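Local coordinates for protein particle-associated lyase (Acinetobacter bacteriophage AP22, PDB 4Y9V) that probably cleaves the capsular polysaccharide of Acinetobacter baumannii as a trimeric tailspike lyase of the phage particle, at residues Lys518-Ser532 with Pro611-Ile625. Numbering follows the deposited sequence. Where two conformers were deposited one is given.
Sequences KTRQMLQQGVVSVTS and PKTFNLYWESGIREI
Lys612 opens the pairing: its N donates to Ser532 OG, while Ser532 N returns a bond to Lys612 O. Next along, the hydroxyls of Thr613 and Thr531 meet at 2.8 Å between the two OG1 atoms. Phe614, on the other side of the ribbon, takes Val530 CG2 over one face of its ring in a CH-pi contact, 3.9 Å from CG2 to the ring centroid. Leu616 CD1 continues this apolar row against Val530 CG1, and Ile602 packs on both Phe614 and Leu616. Tyr617, on the opposite face from these two, runs beside Val527, with Tyr617 CE1 against Val527 CG2 at 3.3 Å.

Trp618 is folded back over the partner strand: with chi1 at 60°, CG sits between backbone N and carbonyl carbon, laying the indole flat over the peptide joining Gln525 to Gly526, whose N is 3.4 Å above the ring plane. Gly526 has no side chain to obstruct it, and a water links Trp618 NE1 to Val527 O. Beyond Ser620 the register slips by one residue, a beta bulge around Met522 and Leu523.

Arg623, bent at chi2 and chi3, lays its guanidinium over Arg520 CD, nearly parallel to the Arg520 guanidinium (13°); a water site with two alternative positions links Arg520 NH1 to the Arg623 guanidinium. Glu624 OE1 accepts from Thr519 N (2.8 Å) and Thr519 OG1 (3.0 Å), while OE2 pairs with Lys552. At the C-terminus, Arg520 NE and NH2 both grip Ile625 O, and OXT pairs with Lys547 of a neighbouring subunit. Strand 518-531 runs parallel to 486-496 of the pectin lyase-like beta-solenoid, and this bulged antiparallel ribbon carries the solenoid's sheet into the Ig-like C-terminal part.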
loop_
_atom_site.group_PDB
_atom_site.type_symbol
_atom_site.label_atom_id
_atom_site.label_comp_id
_atom_site.label_asym_id
_atom_site.label_seq_id
_atom_site.Cartn_x
_atom_site.Cartn_y
_atom_site.Cartn_z
ATOM N N LYS A 518 0.134 28.096 13.835
ATOM C CA LYS A 518 -1.212 27.563 14.017
ATOM C C LYS A 518 -1.123 26.078 14.322
ATOM O O LYS A 518 -0.367 25.342 13.697
ATOM C CB LYS A 518 -2.047 27.872 12.792
ATOM C CG LYS A 518 -2.235 29.395 12.621
ATOM C CD LYS A 518 -2.899 29.807 11.335
ATOM C CE LYS A 518 -3.229 31.287 11.411
ATOM N NZ LYS A 518 -2.027 32.171 11.603
ATOM N N THR A 519 -1.952 25.636 15.265
ATOM C CA THR A 519 -1.928 24.251 15.697
ATOM C C THR A 519 -3.312 23.664 15.768
ATOM O O THR A 519 -4.307 24.345 15.934
ATOM C CB THR A 519 -1.213 24.087 17.051
ATOM O OG1 THR A 519 -2.024 24.546 18.107
ATOM C CG2 THR A 519 0.164 24.714 17.045
ATOM N N ARG A 520 -3.354 22.315 15.680
ATOM C CA ARG A 520 -4.485 21.529 16.132
ATOM C C ARG A 520 -3.934 20.567 17.153
ATOM O O ARG A 520 -2.953 19.870 16.884
ATOM C CB ARG A 520 -5.178 20.774 15.012
ATOM C CG ARG A 520 -5.839 21.582 13.958
ATOM C CD ARG A 520 -6.445 20.739 12.865
ATOM N NE ARG A 520 -7.081 21.560 11.865
ATOM C CZ ARG A 520 -7.629 21.131 10.724
ATOM N NH1 ARG A 520 -7.626 19.880 10.476
ATOM N NH2 ARG A 520 -8.118 21.989 9.856
ATOM N N GLN A 521 -4.517 20.554 18.353
ATOM C CA GLN A 521 -4.059 19.713 19.438
ATOM C C GLN A 521 -5.249 18.925 19.965
ATOM O O GLN A 521 -6.312 19.482 20.238
ATOM C CB GLN A 521 -3.389 20.556 20.543
ATOM C CG GLN A 521 -2.232 21.378 19.984
ATOM C CD GLN A 521 -1.457 22.172 21.011
ATOM O OE1 GLN A 521 -1.078 21.653 22.069
ATOM N NE2 GLN A 521 -1.191 23.423 20.692
ATOM N N MET A 522 -5.031 17.617 20.090
ATOM C CA MET A 522 -6.062 16.616 20.354
ATOM C C MET A 522 -6.999 17.029 21.478
ATOM O O MET A 522 -6.571 17.424 22.560
ATOM C CB MET A 522 -5.391 15.272 20.704
ATOM C CG MET A 522 -6.403 14.137 20.805
ATOM S SD MET A 522 -5.649 12.497 20.867
ATOM C CE MET A 522 -4.838 12.564 22.471
ATOM N N LEU A 523 -8.286 16.855 21.208
ATOM C CA LEU A 523 -9.303 17.108 22.219
ATOM C C LEU A 523 -9.215 16.067 23.323
ATOM O O LEU A 523 -8.828 14.920 23.141
ATOM C CB LEU A 523 -10.726 17.198 21.635
ATOM C CG LEU A 523 -11.203 18.540 20.955
ATOM C CD1 LEU A 523 -11.776 19.677 21.826
ATOM C CD2 LEU A 523 -10.106 19.127 20.040
ATOM N N GLN A 524 -9.584 16.513 24.523
ATOM C CA GLN A 524 -9.756 15.669 25.706
ATOM C C GLN A 524 -11.125 16.017 26.318
ATOM O O GLN A 524 -11.671 17.093 26.054
ATOM C CB GLN A 524 -8.639 15.851 26.709
ATOM C CG GLN A 524 -7.292 15.358 26.162
ATOM C CD GLN A 524 -6.137 15.732 27.031
ATOM O OE1 GLN A 524 -5.738 14.976 27.949
ATOM N NE2 GLN A 524 -5.555 16.889 26.768
ATOM N N GLN A 525 -11.675 15.131 27.124
ATOM C CA GLN A 525 -12.953 15.439 27.771
ATOM C C GLN A 525 -13.126 14.477 28.917
ATOM O O GLN A 525 -12.517 13.407 28.977
ATOM C CB GLN A 525 -14.134 15.317 26.804
ATOM C CG GLN A 525 -14.207 13.945 26.106
ATOM C CD GLN A 525 -15.466 13.871 25.300
ATOM O OE1 GLN A 525 -16.420 13.253 25.743
ATOM N NE2 GLN A 525 -15.514 14.429 24.105
ATOM N N GLY A 526 -14.051 14.849 29.824
ATOM C CA GLY A 526 -14.321 14.016 30.976
ATOM C C GLY A 526 -15.501 14.520 31.764
ATOM O O GLY A 526 -16.193 15.473 31.409
ATOM N N VAL A 527 -15.715 13.802 32.880
ATOM C CA VAL A 527 -16.804 14.046 33.814
ATOM C C VAL A 527 -16.217 14.037 35.231
ATOM O O VAL A 527 -15.284 13.271 35.514
ATOM C CB VAL A 527 -17.928 12.994 33.685
ATOM C CG1 VAL A 527 -17.435 11.567 33.895
ATOM C CG2 VAL A 527 -19.113 13.326 34.611
ATOM N N VAL A 528 -16.806 14.814 36.104
ATOM C CA VAL A 528 -16.487 14.747 37.537
ATOM C C VAL A 528 -17.761 15.012 38.311
ATOM O O VAL A 528 -18.440 16.014 38.120
ATOM C CB VAL A 528 -15.371 15.752 37.888
ATOM C CG1 VAL A 528 -15.665 17.192 37.439
ATOM C CG2 VAL A 528 -15.016 15.671 39.337
ATOM N N SER A 529 -18.056 14.101 39.252
ATOM C CA SER A 529 -19.178 14.318 40.176
ATOM C C SER A 529 -18.740 15.308 41.253
ATOM O O SER A 529 -17.612 15.195 41.787
ATOM C CB SER A 529 -19.583 12.998 40.829
ATOM O OG SER A 529 -20.493 13.229 41.901
ATOM N N VAL A 530 -19.601 16.238 41.571
ATOM C CA VAL A 530 -19.393 17.198 42.663
ATOM C C VAL A 530 -20.615 17.149 43.574
ATOM O O VAL A 530 -21.718 16.777 43.163
ATOM C CB VAL A 530 -19.129 18.624 42.169
ATOM C CG1 VAL A 530 -17.833 18.675 41.372
ATOM C CG2 VAL A 530 -20.290 19.185 41.387
ATOM N N THR A 531 -20.387 17.558 44.809
ATOM C CA THR A 531 -21.479 17.685 45.797
ATOM C C THR A 531 -21.388 19.070 46.398
ATOM O O THR A 531 -20.356 19.472 46.947
ATOM C CB THR A 531 -21.356 16.602 46.871
ATOM O OG1 THR A 531 -21.497 15.298 46.253
ATOM C CG2 THR A 531 -22.451 16.750 47.914
ATOM N N SER A 532 -22.451 19.846 46.267
ATOM C CA SER A 532 -22.494 21.158 46.882
ATOM C C SER A 532 -22.588 21.018 48.403
ATOM O O SER A 532 -22.992 20.015 48.938
ATOM C CB SER A 532 -23.622 21.994 46.317
ATOM O OG SER A 532 -24.851 21.368 46.642
ATOM N N PRO A 611 -27.462 20.382 50.145
ATOM C CA PRO A 611 -26.413 19.709 49.336
ATOM C C PRO A 611 -27.062 18.871 48.217
ATOM O O PRO A 611 -28.052 18.171 48.447
ATOM C CB PRO A 611 -25.695 18.806 50.346
ATOM C CG PRO A 611 -25.844 19.568 51.649
ATOM C CD PRO A 611 -27.292 20.047 51.592
ATOM N N LYS A 612 -26.425 18.914 47.046
ATOM C CA LYS A 612 -26.821 18.145 45.882
ATOM C C LYS A 612 -25.589 17.563 45.180
ATOM O O LYS A 612 -24.594 18.263 45.052
ATOM C CB LYS A 612 -27.556 19.007 44.837
ATOM C CG LYS A 612 -28.909 19.518 45.261
ATOM C CD LYS A 612 -29.985 18.514 45.227
ATOM C CE LYS A 612 -31.100 18.772 46.231
ATOM N NZ LYS A 612 -32.351 18.196 45.674
ATOM N N THR A 613 -25.718 16.321 44.705
ATOM C CA THR A 613 -24.658 15.651 43.953
ATOM C C THR A 613 -25.043 15.606 42.484
ATOM O O THR A 613 -26.183 15.215 42.130
ATOM C CB THR A 613 -24.420 14.224 44.509
ATOM O OG1 THR A 613 -24.052 14.315 45.883
ATOM C CG2 THR A 613 -23.356 13.494 43.730
ATOM N N PHE A 614 -24.116 16.008 41.606
ATOM C CA PHE A 614 -24.402 16.107 40.173
ATOM C C PHE A 614 -23.088 16.091 39.421
ATOM O O PHE A 614 -22.014 16.108 40.022
ATOM C CB PHE A 614 -25.286 17.328 39.879
ATOM C CG PHE A 614 -24.649 18.638 40.371
ATOM C CD1 PHE A 614 -23.810 19.347 39.549
ATOM C CD2 PHE A 614 -24.924 19.098 41.638
ATOM C CE1 PHE A 614 -23.221 20.519 40.016
ATOM C CE2 PHE A 614 -24.344 20.264 42.101
ATOM C CZ PHE A 614 -23.492 20.976 41.281
ATOM N N ASN A 615 -23.175 16.074 38.100
ATOM C CA ASN A 615 -21.977 16.030 37.255
ATOM C C ASN A 615 -21.610 17.383 36.671
ATOM O O ASN A 615 -22.470 18.162 36.239
ATOM C CB ASN A 615 -22.213 15.067 36.098
ATOM C CG ASN A 615 -22.110 13.614 36.512
ATOM O OD1 ASN A 615 -21.309 13.260 37.370
ATOM N ND2 ASN A 615 -22.928 12.788 35.850
ATOM N N LEU A 616 -20.302 17.590 36.577
ATOM C CA LEU A 616 -19.704 18.592 35.721
ATOM C C LEU A 616 -18.949 17.854 34.606
ATOM O O LEU A 616 -18.292 16.863 34.840
ATOM C CB LEU A 616 -18.773 19.541 36.476
ATOM C CG LEU A 616 -19.495 20.474 37.417
ATOM C CD1 LEU A 616 -18.560 21.185 38.346
ATOM C CD2 LEU A 616 -20.210 21.563 36.563
ATOM N N TYR A 617 -19.064 18.393 33.403
ATOM C CA TYR A 617 -18.425 17.854 32.217
ATOM C C TYR A 617 -17.503 18.906 31.645
ATOM O O TYR A 617 -17.762 20.112 31.747
ATOM C CB TYR A 617 -19.459 17.463 31.174
ATOM C CG TYR A 617 -20.438 16.440 31.650
ATOM C CD1 TYR A 617 -20.125 15.093 31.588
ATOM C CD2 TYR A 617 -21.693 16.793 32.156
ATOM C CE1 TYR A 617 -21.018 14.117 32.013
ATOM C CE2 TYR A 617 -22.597 15.828 32.562
ATOM C CZ TYR A 617 -22.279 14.484 32.473
ATOM O OH TYR A 617 -23.214 13.574 32.862
ATOM N N TRP A 618 -16.444 18.461 30.962
ATOM C CA TRP A 618 -15.501 19.371 30.370
ATOM C C TRP A 618 -14.950 18.775 29.074
ATOM O O TRP A 618 -14.880 17.556 28.908
ATOM C CB TRP A 618 -14.342 19.723 31.358
ATOM C CG TRP A 618 -13.572 18.494 31.768
ATOM C CD1 TRP A 618 -13.858 17.622 32.780
ATOM C CD2 TRP A 618 -12.440 17.957 31.092
ATOM N NE1 TRP A 618 -12.979 16.584 32.803
ATOM C CE2 TRP A 618 -12.077 16.775 31.760
ATOM C CE3 TRP A 618 -11.652 18.353 29.985
ATOM C CZ2 TRP A 618 -10.989 15.983 31.360
ATOM C CZ3 TRP A 618 -10.601 17.564 29.595
ATOM C CH2 TRP A 618 -10.255 16.401 30.280
ATOM N N GLU A 619 -14.516 19.690 28.210
ATOM C CA GLU A 619 -13.808 19.348 26.990
ATOM C C GLU A 619 -12.728 20.386 26.743
ATOM O O GLU A 619 -12.990 21.583 26.901
ATOM C CB GLU A 619 -14.778 19.308 25.796
ATOM C CG GLU A 619 -14.120 18.803 24.526
ATOM C CD GLU A 619 -15.088 18.589 23.420
ATOM O OE1 GLU A 619 -14.741 19.171 22.334
ATOM O OE2 GLU A 619 -16.125 17.935 23.590
ATOM N N SER A 620 -11.543 19.939 26.357
ATOM C CA SER A 620 -10.448 20.826 26.014
ATOM C C SER A 620 -9.991 20.550 24.581
ATOM O O SER A 620 -10.107 19.422 24.085
ATOM C CB SER A 620 -9.278 20.610 26.953
ATOM O OG SER A 620 -8.759 19.291 26.915
ATOM N N GLY A 621 -9.389 21.546 23.950
ATOM C CA GLY A 621 -8.811 21.345 22.626
ATOM C C GLY A 621 -8.223 22.644 22.112
ATOM O O GLY A 621 -8.466 23.706 22.670
ATOM N N ILE A 622 -7.474 22.536 20.997
ATOM C CA ILE A 622 -6.991 23.720 20.268
ATOM C C ILE A 622 -7.167 23.424 18.775
ATOM O O ILE A 622 -6.744 22.355 18.316
ATOM C CB ILE A 622 -5.527 24.063 20.601
ATOM C CG1 ILE A 622 -5.397 24.408 22.075
ATOM C CG2 ILE A 622 -5.035 25.171 19.685
ATOM C CD1 ILE A 622 -3.970 24.621 22.567
ATOM N N ARG A 623 -7.793 24.328 18.041
ATOM C CA ARG A 623 -8.055 24.231 16.608
ATOM C C ARG A 623 -7.821 25.574 15.931
ATOM O O ARG A 623 -8.732 26.405 15.840
ATOM C CB ARG A 623 -9.491 23.783 16.294
ATOM C CG ARG A 623 -9.873 22.458 16.909
ATOM C CD ARG A 623 -9.197 21.249 16.328
ATOM N NE ARG A 623 -9.617 20.983 14.946
ATOM C CZ ARG A 623 -9.496 19.831 14.306
ATOM N NH1 ARG A 623 -9.933 19.700 13.070
ATOM N NH2 ARG A 623 -8.966 18.803 14.907
ATOM N N GLU A 624 -6.616 25.849 15.457
ATOM C CA GLU A 624 -6.260 27.188 14.943
ATOM C C GLU A 624 -6.062 27.253 13.437
ATOM O O GLU A 624 -5.701 28.339 12.900
ATOM C CB GLU A 624 -4.960 27.667 15.585
ATOM C CG GLU A 624 -5.044 27.815 17.081
ATOM C CD GLU A 624 -3.721 27.968 17.796
ATOM O OE1 GLU A 624 -2.705 27.336 17.409
ATOM O OE2 GLU A 624 -3.733 28.645 18.849
ATOM N N ILE A 625 -6.192 26.192 12.704
ATOM C CA ILE A 625 -5.988 26.259 11.232
ATOM C C ILE A 625 -7.000 25.334 10.595
ATOM O O ILE A 625 -7.539 24.446 11.269
ATOM C CB ILE A 625 -4.569 25.860 10.885
ATOM C CG1 ILE A 625 -4.236 26.149 9.425
ATOM C CG2 ILE A 625 -4.279 24.457 11.270
ATOM C CD1 ILE A 625 -2.764 25.959 9.097
ATOM O OXT ILE A 625 -7.224 25.520 9.356
HETATM O O HOH W 1 -7.742 17.658 11.917
HETATM O O HOH W 2 -8.021 17.441 12.596
HETATM O O HOH W 3 -12.748 14.439 34.792
#